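Local structure of triggering receptor expressed on myeloid cells 1 (Mus musculus, 1U9K) at residues A[34-39]-A[44-49]; A[66-71]-A[77-82]; A[90-95]-A[102-107]; A[62-67]-A[85-90]. The protein amplifies inflammatory responses as a myeloid cell-surface receptor that multimerizes upon ligand activation and signals through the adapter DAP12, this part being its extracellular V-type immunoglobulin domain. All blocks are in the same frame, centred on the assembly; numbering follows the deposited sequence.

Contact 1 (A[34-39]-A[44-49]); sequences AWQRLP and PLTLVV
Trp35 and Val48 sit next to each other across this antiparallel pair, on its tight side: CG1 of Val48 presses on CB of Trp35 at 3.7 Å, placed there by a first torsion of 58° that sets it between backbone N and carbonyl carbon. Leu47 comes in beside them, its CD1 lying 3.7 Å from CD1 of Trp35 and continuing to the CB of Arg37. The strands are joined by hydrogen bonds from Trp35 N to Val48 O, from Leu47 N to Trp35 O (2.9 Å) and by a reciprocal pair between Arg37 and Leu45. Between Trp35 and Gln36 the register slips by one residue at a beta bulge that takes in Leu47, within the C-C' hairpin of a V-set immunoglobulin domain; Trp35 is the core tryptophan of that fold, its ring parallel to that of Tyr91, which it meets. The face with Ala34, Gln36, Thr46 and Val49 mixes apolar and polar contacts. Ala34 CB touches Val49 CG1 at 3.8 Å, and NE2 of Gln36 donates a nearly straight bond (3.0 Å, 165°) in its amide plane to OG1 of Thr46, while OE1 accepts from Arg92 NE. Packing thins toward the turn, where Pro39 CG reaches CG of solvent-exposed Leu45 only at 4.3 Å.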
loop_
_atom_site.group_PDB
_atom_site.type_symbol
_atom_site.label_atom_id
_atom_site.label_comp_id
_atom_site.label_asym_id
_atom_site.label_seq_id
_atom_site.Cartn_x
_atom_site.Cartn_y
_atom_site.Cartn_z
ATOM N N ALA A 34 -5.163 1.945 2.254
ATOM C CA ALA A 34 -4.666 0.659 2.632
ATOM C C ALA A 34 -3.666 0.133 1.630
ATOM O O ALA A 34 -3.678 0.474 0.435
ATOM C CB ALA A 34 -5.761 -0.307 2.790
ATOM N N TRP A 35 -2.821 -0.749 2.136
ATOM C CA TRP A 35 -1.943 -1.595 1.331
ATOM C C TRP A 35 -2.478 -3.018 1.365
ATOM O O TRP A 35 -2.772 -3.515 2.427
ATOM C CB TRP A 35 -0.564 -1.578 1.946
ATOM C CG TRP A 35 0.554 -2.367 1.233
ATOM C CD1 TRP A 35 1.320 -3.322 1.809
ATOM C CD2 TRP A 35 1.101 -2.145 -0.076
ATOM N NE1 TRP A 35 2.286 -3.743 0.944
ATOM C CE2 TRP A 35 2.194 -3.015 -0.218
ATOM C CE3 TRP A 35 0.810 -1.258 -1.135
ATOM C CZ2 TRP A 35 2.955 -3.067 -1.356
ATOM C CZ3 TRP A 35 1.569 -1.308 -2.276
ATOM C CH2 TRP A 35 2.629 -2.212 -2.386
ATOM N N GLN A 36 -2.606 -3.638 0.197
ATOM C CA GLN A 36 -3.190 -4.958 0.037
ATOM C C GLN A 36 -2.266 -5.878 -0.738
ATOM O O GLN A 36 -1.509 -5.438 -1.590
ATOM C CB GLN A 36 -4.519 -4.914 -0.715
ATOM C CG GLN A 36 -5.600 -4.049 0.028
ATOM C CD GLN A 36 -6.973 -4.209 -0.611
ATOM O OE1 GLN A 36 -7.081 -4.106 -1.825
ATOM N NE2 GLN A 36 -7.997 -4.492 0.186
ATOM N N ARG A 37 -2.295 -7.149 -0.401
ATOM C CA ARG A 37 -1.712 -8.158 -1.231
ATOM C C ARG A 37 -2.850 -8.857 -1.988
ATOM O O ARG A 37 -3.983 -8.956 -1.498
ATOM C CB ARG A 37 -0.924 -9.122 -0.387
ATOM C CG ARG A 37 -0.153 -10.160 -1.109
ATOM C CD ARG A 37 0.754 -10.920 -0.159
ATOM N NE ARG A 37 1.646 -11.795 -0.886
ATOM C CZ ARG A 37 2.569 -12.573 -0.307
ATOM N NH1 ARG A 37 2.731 -12.574 1.013
ATOM N NH2 ARG A 37 3.332 -13.323 -1.039
ATOM N N LEU A 38 -2.540 -9.289 -3.192
ATOM C CA LEU A 38 -3.536 -9.923 -4.059
ATOM C C LEU A 38 -3.121 -11.340 -4.394
ATOM O O LEU A 38 -2.594 -11.594 -5.474
ATOM C CB LEU A 38 -3.715 -9.108 -5.332
ATOM C CG LEU A 38 -4.109 -7.635 -5.177
ATOM C CD1 LEU A 38 -4.050 -6.785 -6.493
ATOM C CD2 LEU A 38 -5.441 -7.509 -4.576
ATOM N N PRO A 39 -3.385 -12.297 -3.498
ATOM C CA PRO A 39 -3.125 -13.690 -3.823
ATOM C C PRO A 39 -4.047 -14.157 -4.955
ATOM O O PRO A 39 -5.215 -13.764 -5.041
ATOM C CB PRO A 39 -3.289 -14.395 -2.477
ATOM C CG PRO A 39 -4.274 -13.556 -1.734
ATOM C CD PRO A 39 -4.099 -12.155 -2.250
ATOM N N PRO A 44 -8.433 -10.170 -1.744
ATOM C CA PRO A 44 -7.350 -9.278 -1.321
ATOM C C PRO A 44 -7.138 -9.397 0.200
ATOM O O PRO A 44 -8.139 -9.552 0.970
ATOM C CB PRO A 44 -7.902 -7.888 -1.628
ATOM C CG PRO A 44 -8.854 -8.125 -2.784
ATOM C CD PRO A 44 -9.458 -9.437 -2.495
ATOM N N LEU A 45 -5.885 -9.358 0.611
ATOM C CA LEU A 45 -5.486 -9.299 2.024
ATOM C C LEU A 45 -5.080 -7.893 2.327
ATOM O O LEU A 45 -4.150 -7.360 1.740
ATOM C CB LEU A 45 -4.267 -10.148 2.285
ATOM C CG LEU A 45 -4.399 -11.638 2.111
ATOM C CD1 LEU A 45 -2.982 -12.271 2.186
ATOM C CD2 LEU A 45 -5.355 -12.238 3.147
ATOM N N THR A 46 -5.779 -7.291 3.264
ATOM C CA THR A 46 -5.474 -5.966 3.720
ATOM C C THR A 46 -4.399 -6.051 4.792
ATOM O O THR A 46 -4.601 -6.641 5.817
ATOM C CB THR A 46 -6.756 -5.349 4.237
ATOM O OG1 THR A 46 -7.641 -5.228 3.102
ATOM C CG2 THR A 46 -6.528 -3.912 4.722
ATOM N N LEU A 47 -3.266 -5.432 4.527
ATOM C CA LEU A 47 -2.075 -5.629 5.305
ATOM C C LEU A 47 -1.914 -4.514 6.353
ATOM O O LEU A 47 -1.432 -4.768 7.393
ATOM C CB LEU A 47 -0.876 -5.672 4.393
ATOM C CG LEU A 47 -0.885 -6.903 3.491
ATOM C CD1 LEU A 47 0.220 -6.788 2.525
ATOM C CD2 LEU A 47 -0.732 -8.073 4.348
ATOM N N VAL A 48 -2.294 -3.280 6.014
ATOM C CA VAL A 48 -2.097 -2.129 6.885
ATOM C C VAL A 48 -3.012 -1.044 6.364
ATOM O O VAL A 48 -3.187 -0.924 5.177
ATOM C CB VAL A 48 -0.597 -1.713 6.959
ATOM C CG1 VAL A 48 -0.016 -1.386 5.595
ATOM C CG2 VAL A 48 -0.389 -0.543 7.977
ATOM N N VAL A 49 -3.606 -0.314 7.280
ATOM C CA VAL A 49 -4.543 0.755 6.960
ATOM C C VAL A 49 -4.207 2.023 7.698
ATOM O O VAL A 49 -3.577 1.961 8.738
ATOM C CB VAL A 49 -5.988 0.363 7.315
ATOM C CG1 VAL A 49 -6.435 -0.832 6.485
ATOM C CG2 VAL A 49 -6.110 0.065 8.801
#

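Contact 2 (A[66-71]-A[77-82])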
loop_
_atom_site.group_PDB
_atom_site.type_symbol
_atom_site.label_atom_id
_atom_site.label_comp_id
_atom_site.label_asym_id
_atom_site.label_seq_id
_atom_site.Cartn_x
_atom_site.Cartn_y
_atom_site.Cartn_z
ATOM N N THR A 66 5.011 -0.296 6.894
ATOM C CA THR A 66 4.844 1.059 7.340
ATOM C C THR A 66 4.078 1.791 6.252
ATOM O O THR A 66 4.381 1.686 5.080
ATOM C CB THR A 66 6.223 1.720 7.563
ATOM O OG1 THR A 66 6.862 1.077 8.663
ATOM C CG2 THR A 66 6.072 3.183 8.003
ATOM N N LEU A 67 3.035 2.518 6.642
ATOM C CA LEU A 67 2.303 3.371 5.741
ATOM C C LEU A 67 2.460 4.766 6.186
ATOM O O LEU A 67 2.140 5.113 7.343
ATOM C CB LEU A 67 0.858 2.991 5.849
ATOM C CG LEU A 67 -0.146 3.152 4.772
ATOM C CD1 LEU A 67 0.375 2.561 3.498
ATOM C CD2 LEU A 67 -1.431 2.408 5.271
ATOM N N LYS A 68 2.944 5.617 5.311
ATOM C CA LYS A 68 3.041 7.026 5.646
ATOM C C LYS A 68 1.956 7.693 4.858
ATOM O O LYS A 68 1.878 7.535 3.641
ATOM C CB LYS A 68 4.395 7.566 5.292
ATOM C CG LYS A 68 5.519 7.258 6.239
ATOM C CD LYS A 68 6.802 7.869 5.626
ATOM C CE LYS A 68 7.967 8.033 6.650
ATOM N NZ LYS A 68 8.570 6.666 6.713
ATOM N N HIS A 69 1.072 8.363 5.554
ATOM C CA HIS A 69 0.032 9.185 4.958
ATOM C C HIS A 69 0.493 10.624 4.942
ATOM O O HIS A 69 0.515 11.297 5.980
ATOM C CB HIS A 69 -1.289 9.003 5.706
ATOM C CG HIS A 69 -2.419 9.945 5.219
ATOM N ND1 HIS A 69 -3.019 9.812 3.985
ATOM C CD2 HIS A 69 -3.016 11.001 5.818
ATOM C CE1 HIS A 69 -3.940 10.748 3.845
ATOM N NE2 HIS A 69 -3.958 11.482 4.942
ATOM N N ASP A 70 0.796 11.133 3.744
ATOM C CA ASP A 70 1.367 12.433 3.575
ATOM C C ASP A 70 0.485 13.307 2.705
ATOM O O ASP A 70 0.834 13.620 1.589
ATOM C CB ASP A 70 2.759 12.254 2.971
ATOM C CG ASP A 70 3.638 13.466 3.082
ATOM O OD1 ASP A 70 3.188 14.638 3.284
ATOM O OD2 ASP A 70 4.851 13.317 2.898
ATOM N N PRO A 71 -0.623 13.795 3.240
ATOM C CA PRO A 71 -1.548 14.583 2.419
ATOM C C PRO A 71 -0.967 15.889 1.982
ATOM O O PRO A 71 -1.417 16.419 0.937
ATOM C CB PRO A 71 -2.810 14.775 3.349
ATOM C CG PRO A 71 -2.243 14.571 4.777
ATOM C CD PRO A 71 -1.101 13.629 4.632
ATOM N N GLN A 77 2.938 6.663 1.203
ATOM C CA GLN A 77 4.150 5.841 0.953
ATOM C C GLN A 77 4.108 4.560 1.761
ATOM O O GLN A 77 3.872 4.582 2.974
ATOM C CB GLN A 77 5.409 6.596 1.364
ATOM C CG GLN A 77 6.685 5.892 1.013
ATOM C CD GLN A 77 7.874 6.706 1.375
ATOM O OE1 GLN A 77 8.290 7.565 0.617
ATOM N NE2 GLN A 77 8.418 6.458 2.547
ATOM N N VAL A 78 4.391 3.450 1.109
ATOM C CA VAL A 78 4.418 2.170 1.779
ATOM C C VAL A 78 5.844 1.662 1.842
ATOM O O VAL A 78 6.594 1.831 0.895
ATOM C CB VAL A 78 3.546 1.174 1.008
ATOM C CG1 VAL A 78 3.610 -0.185 1.691
ATOM C CG2 VAL A 78 2.106 1.725 0.880
ATOM N N GLN A 79 6.258 1.109 2.984
ATOM C CA GLN A 79 7.555 0.463 3.076
ATOM C C GLN A 79 7.322 -0.905 3.655
ATOM O O GLN A 79 6.539 -1.038 4.614
ATOM C CB GLN A 79 8.498 1.227 3.961
ATOM C CG GLN A 79 9.040 2.484 3.346
ATOM C CD GLN A 79 9.864 3.254 4.349
ATOM O OE1 GLN A 79 9.426 4.291 4.856
ATOM N NE2 GLN A 79 11.023 2.713 4.693
ATOM N N MET A 80 7.983 -1.917 3.095
ATOM C CA MET A 80 8.036 -3.278 3.664
ATOM C C MET A 80 9.490 -3.557 3.884
ATOM O O MET A 80 10.253 -3.491 2.948
ATOM C CB MET A 80 7.498 -4.321 2.674
ATOM C CG MET A 80 6.055 -4.141 2.361
ATOM S SD MET A 80 5.453 -5.257 1.065
ATOM C CE MET A 80 5.816 -6.809 1.673
ATOM N N THR A 81 9.882 -3.843 5.113
ATOM C CA THR A 81 11.256 -3.998 5.468
ATOM C C THR A 81 11.594 -5.467 5.518
ATOM O O THR A 81 10.724 -6.316 5.602
ATOM C CB THR A 81 11.547 -3.382 6.808
ATOM O OG1 THR A 81 10.572 -3.847 7.775
ATOM C CG2 THR A 81 11.367 -1.859 6.742
ATOM N N ASP A 82 12.880 -5.736 5.404
ATOM C CA ASP A 82 13.431 -7.075 5.560
ATOM C C ASP A 82 12.671 -8.038 4.656
ATOM O O ASP A 82 12.115 -9.024 5.101
ATOM C CB ASP A 82 13.353 -7.540 7.011
ATOM C CG ASP A 82 14.282 -8.717 7.280
ATOM O OD1 ASP A 82 15.279 -8.892 6.499
ATOM O OD2 ASP A 82 14.081 -9.543 8.212
#
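Thr66 pairs with Gln79 and Lys68 with Gln77 through two hydrogen bonds each, the backbone part of this antiparallel contact between strands 65-70 and 75-80. The shortest runs from Lys68 N to Gln77 O (2.7 Å) and is nearly straight at 173°. Between these rungs sits the non-hydrogen-bonded pair Leu67 and Val78, where the CA of Val78 makes a C-H...O contact with Thr66 O at 3.3 Å.

Apolar contact is confined to that middle pair. The side chains of Leu67 and Val78 run alongside each other, and CD1 of Leu67 meets CG2 of Val78 at 3.2 Å, tighter than usual for carbons, so the exact spacing is doubtful. Leu67 turns its CD1 to this neighbour through a second torsion of 50°.

Polar side chains gather on the other face. The extended chain of Lys68 runs beside Gln77, its CD 3.8 Å from Gln77 NE2, then bends at its last torsion (81°) to bring NZ within 3.1 Å of Gln79 OE1, a weak bond. Gln77 NE2 is a second, weak donor to that oxygen.

In the immunoglobulin sandwich these are strands D and E, flanked by strand 58-62 beyond Leu67 and strand 17-22 beyond Val78. Leu67 touches Val60, and Val78 faces Trp35 of the opposite sheet.

Contact 3 (A[90-95]-A[102-107])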
loop_
_atom_site.group_PDB
_atom_site.type_symbol
_atom_site.label_atom_id
_atom_site.label_comp_id
_atom_site.label_asym_id
_atom_site.label_seq_id
_atom_site.Cartn_x
_atom_site.Cartn_y
_atom_site.Cartn_z
ATOM N N LEU A 90 1.673 -9.910 -5.871
ATOM C CA LEU A 90 1.063 -8.711 -6.434
ATOM C C LEU A 90 0.438 -7.942 -5.248
ATOM O O LEU A 90 -0.240 -8.539 -4.392
ATOM C CB LEU A 90 0.023 -9.103 -7.477
ATOM C CG LEU A 90 -0.580 -7.947 -8.235
ATOM C CD1 LEU A 90 0.456 -7.283 -9.045
ATOM C CD2 LEU A 90 -1.756 -8.484 -9.129
ATOM N N TYR A 91 0.651 -6.629 -5.208
ATOM C CA TYR A 91 0.183 -5.759 -4.141
ATOM C C TYR A 91 -0.398 -4.504 -4.745
ATOM O O TYR A 91 -0.140 -4.196 -5.880
ATOM C CB TYR A 91 1.338 -5.307 -3.255
ATOM C CG TYR A 91 2.024 -6.374 -2.487
ATOM C CD1 TYR A 91 3.122 -7.056 -3.023
ATOM C CD2 TYR A 91 1.637 -6.683 -1.169
ATOM C CE1 TYR A 91 3.775 -8.043 -2.302
ATOM C CE2 TYR A 91 2.290 -7.701 -0.448
ATOM C CZ TYR A 91 3.321 -8.370 -1.015
ATOM O OH TYR A 91 3.998 -9.362 -0.339
ATOM N N ARG A 92 -1.194 -3.782 -3.982
ATOM C CA ARG A 92 -1.629 -2.484 -4.415
ATOM C C ARG A 92 -1.922 -1.609 -3.237
ATOM O O ARG A 92 -2.228 -2.091 -2.153
ATOM C CB ARG A 92 -2.889 -2.593 -5.262
ATOM C CG ARG A 92 -3.982 -3.329 -4.589
ATOM C CD ARG A 92 -5.216 -3.496 -5.404
ATOM N NE ARG A 92 -6.335 -3.948 -4.575
ATOM C CZ ARG A 92 -7.465 -4.445 -5.082
ATOM N NH1 ARG A 92 -7.630 -4.525 -6.355
ATOM N NH2 ARG A 92 -8.449 -4.840 -4.309
ATOM N N CYS A 93 -1.865 -0.308 -3.470
ATOM C CA CYS A 93 -2.413 0.716 -2.572
ATOM C C CYS A 93 -3.832 1.053 -3.038
ATOM O O CYS A 93 -4.098 1.160 -4.251
ATOM C CB CYS A 93 -1.682 2.060 -2.721
ATOM S SG CYS A 93 0.064 2.109 -2.385
ATOM N N VAL A 94 -4.727 1.252 -2.077
ATOM C CA VAL A 94 -6.111 1.524 -2.372
ATOM C C VAL A 94 -6.719 2.542 -1.438
ATOM O O VAL A 94 -6.249 2.766 -0.300
ATOM C CB VAL A 94 -6.960 0.278 -2.266
ATOM C CG1 VAL A 94 -6.505 -0.798 -3.256
ATOM C CG2 VAL A 94 -7.031 -0.226 -0.793
ATOM N N ILE A 95 -7.755 3.192 -1.944
ATOM C CA ILE A 95 -8.769 3.804 -1.063
ATOM C C ILE A 95 -9.598 2.637 -0.535
ATOM O O ILE A 95 -10.169 1.863 -1.317
ATOM C CB ILE A 95 -9.631 4.802 -1.778
ATOM C CG1 ILE A 95 -8.794 5.880 -2.482
ATOM C CG2 ILE A 95 -10.689 5.426 -0.770
ATOM C CD1 ILE A 95 -7.858 6.654 -1.559
ATOM N N PRO A 102 -12.608 -1.357 -3.253
ATOM C CA PRO A 102 -11.489 -0.423 -3.090
ATOM C C PRO A 102 -11.229 0.345 -4.401
ATOM O O PRO A 102 -11.505 -0.181 -5.501
ATOM C CB PRO A 102 -10.358 -1.325 -2.596
ATOM C CG PRO A 102 -11.049 -2.543 -2.084
ATOM C CD PRO A 102 -12.175 -2.816 -3.041
ATOM N N VAL A 103 -10.753 1.570 -4.292
ATOM C CA VAL A 103 -10.323 2.336 -5.458
ATOM C C VAL A 103 -8.831 2.156 -5.525
ATOM O O VAL A 103 -8.127 2.508 -4.594
ATOM C CB VAL A 103 -10.639 3.851 -5.365
ATOM C CG1 VAL A 103 -10.141 4.591 -6.623
ATOM C CG2 VAL A 103 -12.143 4.115 -5.131
ATOM N N VAL A 104 -8.338 1.632 -6.635
ATOM C CA VAL A 104 -6.912 1.382 -6.786
ATOM C C VAL A 104 -6.179 2.689 -7.077
ATOM O O VAL A 104 -6.535 3.394 -8.001
ATOM C CB VAL A 104 -6.674 0.351 -7.905
ATOM C CG1 VAL A 104 -5.241 0.045 -8.071
ATOM C CG2 VAL A 104 -7.515 -0.944 -7.622
ATOM N N LEU A 105 -5.184 3.017 -6.258
ATOM C CA LEU A 105 -4.270 4.116 -6.489
ATOM C C LEU A 105 -3.064 3.637 -7.327
ATOM O O LEU A 105 -2.714 2.450 -7.340
ATOM C CB LEU A 105 -3.792 4.667 -5.155
ATOM C CG LEU A 105 -4.910 5.141 -4.220
ATOM C CD1 LEU A 105 -4.291 5.471 -2.896
ATOM C CD2 LEU A 105 -5.639 6.330 -4.809
ATOM N N PHE A 106 -2.401 4.548 -8.013
ATOM C CA PHE A 106 -1.114 4.229 -8.609
ATOM C C PHE A 106 -1.368 3.086 -9.591
ATOM O O PHE A 106 -2.291 3.154 -10.372
ATOM C CB PHE A 106 -0.077 3.943 -7.522
ATOM C CG PHE A 106 1.342 4.008 -8.008
ATOM C CD1 PHE A 106 1.783 5.084 -8.757
ATOM C CD2 PHE A 106 2.238 2.983 -7.707
ATOM C CE1 PHE A 106 3.088 5.144 -9.204
ATOM C CE2 PHE A 106 3.544 3.043 -8.154
ATOM C CZ PHE A 106 3.969 4.123 -8.902
ATOM N N HIS A 107 -0.546 2.026 -9.521
ATOM C CA HIS A 107 -0.785 0.829 -10.309
ATOM C C HIS A 107 -0.346 -0.377 -9.448
ATOM O O HIS A 107 0.376 -0.202 -8.452
ATOM C CB HIS A 107 -0.176 0.926 -11.701
ATOM C CG HIS A 107 1.236 1.405 -11.736
ATOM N ND1 HIS A 107 1.582 2.727 -11.585
ATOM C CD2 HIS A 107 2.391 0.742 -11.944
ATOM C CE1 HIS A 107 2.896 2.850 -11.644
ATOM N NE2 HIS A 107 3.411 1.661 -11.874
#
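Leu105 comes in across the end of Ile95, the forked end of the leucine fitting against the end of the isoleucine: CD2 of Leu105 lies 3.9 Å from CG1 of Ile95, and both leucine methyls reach CD1 of Ile95. CG of Leu105 stands anti to its carbonyl carbon (chi1 -57°), which directs the fork toward Ile95 while CB of Leu105 stays behind, 4.1 Å from CB of Cys93. Val103 lies alongside Ile95, CB of Val103 being 3.8 Å from CB of Ile95, so the branched isoleucine is bounded by valine on one flank and leucine on another. An alanine in place of Leu105 would keep the CB contact with Cys93 but would probably open a gap against CG1 and CD1 of Ile95.

The two segments form the F-G hairpin of the V-set fold, whose connecting loop corresponds to CDR3 of antibody variable domains. Cys93 carries the disulfide to Cys21 that ties the two sheets together. Ile95 and Val103 bond reciprocally through their backbones, and Leu105 N bonds to Cys93 O.

On the other face Pro102 is the bump: its CB fits against Val94, 3.8 Å from CB of Val94 and close to both valine methyls. Arg92 runs crosswise to Val104, NH1 of Arg92 lying 3.8 Å from CG2 of Val104, and NH2 extends to the CG of Pro102; the NE of Arg92 is hydrogen-bonded to Gln36 OE1. Beyond Leu105 the segment swings away from strand 89-96.

Contact 4 (A[62-67]-A[85-90])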
loop_
_atom_site.group_PDB
_atom_site.type_symbol
_atom_site.label_atom_id
_atom_site.label_comp_id
_atom_site.label_asym_id
_atom_site.label_seq_id
_atom_site.Cartn_x
_atom_site.Cartn_y
_atom_site.Cartn_z
ATOM N N MET A 62 2.800 -1.859 11.151
ATOM C CA MET A 62 2.089 -3.105 11.335
ATOM C C MET A 62 3.059 -4.155 10.866
ATOM O O MET A 62 3.227 -4.336 9.667
ATOM C CB MET A 62 0.714 -3.041 10.669
ATOM C CG MET A 62 -0.029 -4.366 10.653
ATOM S SD MET A 62 -0.584 -4.872 12.291
ATOM C CE MET A 62 -1.872 -3.667 12.600
ATOM N N GLY A 63 3.776 -4.760 11.803
ATOM C CA GLY A 63 4.776 -5.775 11.475
ATOM C C GLY A 63 5.889 -5.151 10.634
ATOM O O GLY A 63 6.471 -4.152 11.040
ATOM N N LYS A 64 6.169 -5.712 9.460
ATOM C CA LYS A 64 7.192 -5.140 8.559
ATOM C C LYS A 64 6.660 -4.049 7.649
ATOM O O LYS A 64 7.379 -3.585 6.732
ATOM C CB LYS A 64 7.798 -6.224 7.676
ATOM C CG LYS A 64 6.950 -6.676 6.522
ATOM C CD LYS A 64 7.672 -7.674 5.568
ATOM C CE LYS A 64 8.164 -8.985 6.269
ATOM N NZ LYS A 64 8.988 -9.822 5.309
ATOM N N PHE A 65 5.396 -3.698 7.828
ATOM C CA PHE A 65 4.759 -2.710 6.957
ATOM C C PHE A 65 4.746 -1.341 7.667
ATOM O O PHE A 65 4.519 -1.265 8.872
ATOM C CB PHE A 65 3.329 -3.117 6.619
ATOM C CG PHE A 65 3.228 -4.452 5.988
ATOM C CD1 PHE A 65 3.067 -5.570 6.743
ATOM C CD2 PHE A 65 3.285 -4.581 4.619
ATOM C CE1 PHE A 65 3.002 -6.809 6.170
ATOM C CE2 PHE A 65 3.211 -5.821 4.050
ATOM C CZ PHE A 65 3.095 -6.937 4.838
ATOM N N THR A 66 5.011 -0.296 6.894
ATOM C CA THR A 66 4.844 1.059 7.340
ATOM C C THR A 66 4.078 1.791 6.252
ATOM O O THR A 66 4.381 1.686 5.080
ATOM C CB THR A 66 6.223 1.720 7.563
ATOM O OG1 THR A 66 6.862 1.077 8.663
ATOM C CG2 THR A 66 6.072 3.183 8.003
ATOM N N LEU A 67 3.035 2.518 6.642
ATOM C CA LEU A 67 2.303 3.371 5.741
ATOM C C LEU A 67 2.460 4.766 6.186
ATOM O O LEU A 67 2.140 5.113 7.343
ATOM C CB LEU A 67 0.858 2.991 5.849
ATOM C CG LEU A 67 -0.146 3.152 4.772
ATOM C CD1 LEU A 67 0.375 2.561 3.498
ATOM C CD2 LEU A 67 -1.431 2.408 5.271
ATOM N N VAL A 85 11.862 -13.850 0.243
ATOM C CA VAL A 85 11.471 -14.357 -1.059
ATOM C C VAL A 85 9.950 -14.664 -1.094
ATOM O O VAL A 85 9.303 -14.408 -2.095
ATOM C CB VAL A 85 12.280 -15.598 -1.498
ATOM C CG1 VAL A 85 11.734 -16.141 -2.842
ATOM C CG2 VAL A 85 13.770 -15.280 -1.637
ATOM N N THR A 86 9.404 -15.179 0.002
ATOM C CA THR A 86 7.963 -15.438 0.119
ATOM C C THR A 86 7.066 -14.210 0.155
ATOM O O THR A 86 5.860 -14.381 0.118
ATOM C CB THR A 86 7.625 -16.276 1.403
ATOM O OG1 THR A 86 8.166 -15.622 2.555
ATOM C CG2 THR A 86 8.286 -17.606 1.397
ATOM N N ASP A 87 7.609 -12.997 0.296
ATOM C CA ASP A 87 6.828 -11.764 0.081
ATOM C C ASP A 87 6.513 -11.487 -1.370
ATOM O O ASP A 87 5.687 -10.622 -1.686
ATOM C CB ASP A 87 7.566 -10.551 0.610
ATOM C CG ASP A 87 7.769 -10.589 2.111
ATOM O OD1 ASP A 87 6.871 -11.117 2.829
ATOM O OD2 ASP A 87 8.792 -10.122 2.677
ATOM N N SER A 88 7.217 -12.176 -2.267
ATOM C CA SER A 88 6.959 -12.051 -3.678
ATOM C C SER A 88 5.445 -12.229 -3.988
ATOM O O SER A 88 4.813 -13.161 -3.506
ATOM C CB SER A 88 7.768 -13.038 -4.474
ATOM O OG SER A 88 9.163 -12.845 -4.302
ATOM N N GLY A 89 4.896 -11.308 -4.788
ATOM C CA GLY A 89 3.478 -11.313 -5.106
ATOM C C GLY A 89 2.989 -10.019 -5.671
ATOM O O GLY A 89 3.807 -9.123 -5.917
ATOM N N LEU A 90 1.673 -9.910 -5.871
ATOM C CA LEU A 90 1.063 -8.711 -6.434
ATOM C C LEU A 90 0.438 -7.942 -5.248
ATOM O O LEU A 90 -0.240 -8.539 -4.392
ATOM C CB LEU A 90 0.023 -9.103 -7.477
ATOM C CG LEU A 90 -0.580 -7.947 -8.235
ATOM C CD1 LEU A 90 0.456 -7.283 -9.045
ATOM C CD2 LEU A 90 -1.756 -8.484 -9.129
#
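Lys64 reaches across to Asp87 in a single salt bridge that carries the whole contact. The CB of Lys64 points toward segment 85-90. Its first torsion of 77° places CG between backbone N and carbonyl carbon, where it rests 3.9 Å above one face of the Phe65 ring, offset toward the rim. The chain then bends at its third torsion (59°): CD stands 4.0 Å and CE 3.8 Å from OD2 of Asp87, and NZ closes on that same OD2 at 2.7 Å. The ammonium takes the syn lone pair of OD2, on the side of the other oxygen, yet OD1 remains at 3.5 Å from NZ, so the grip is one-sided. NZ also donates to Asp82 O, and OD2 accepts from Gln84 N, giving the buried carboxylate oxygen two donors. An alanine at Lys64 would strip away that ammonium and is likely to leave the buried charge of Asp87 without its mate. Each partner stands on a turn: Lys64 on a type II' beta turn from Met62 to Phe65, with Gly63 before it, and Asp87 at the end of a short 3-10 segment, where Ser88 OG and N both bond to Val85 O. A basic residue just before strand D paired with the E-F loop aspartate, the first residue of the Asp-X-Gly-X-Tyr-X-Cys motif, is a hallmark of V-set immunoglobulin domains.

How the contacts relate
All four contacts belong to one V-type immunoglobulin domain. Contacts 1 and 3, with centres about 9 Å apart, lie in the same sheet, whose strands 32-37 and 89-96 are neighbours joined by backbone bonds such as Leu38 N to Leu90 O. Contact 2 belongs to the opposing sheet, centred about 13 Å from contact 1 and 14 Å from contact 3; Trp35, Val78, Met80 and Cys93 meet in the core between them. Contact 4 shares strand 65-70 with contact 2 and strand 89-96 with contact 3, bridging the sheets at one end. Along the chain contact 1 comes first, contacts 2 and 4 open in the same stretch, and contact 3 closes last, completing the sandwich.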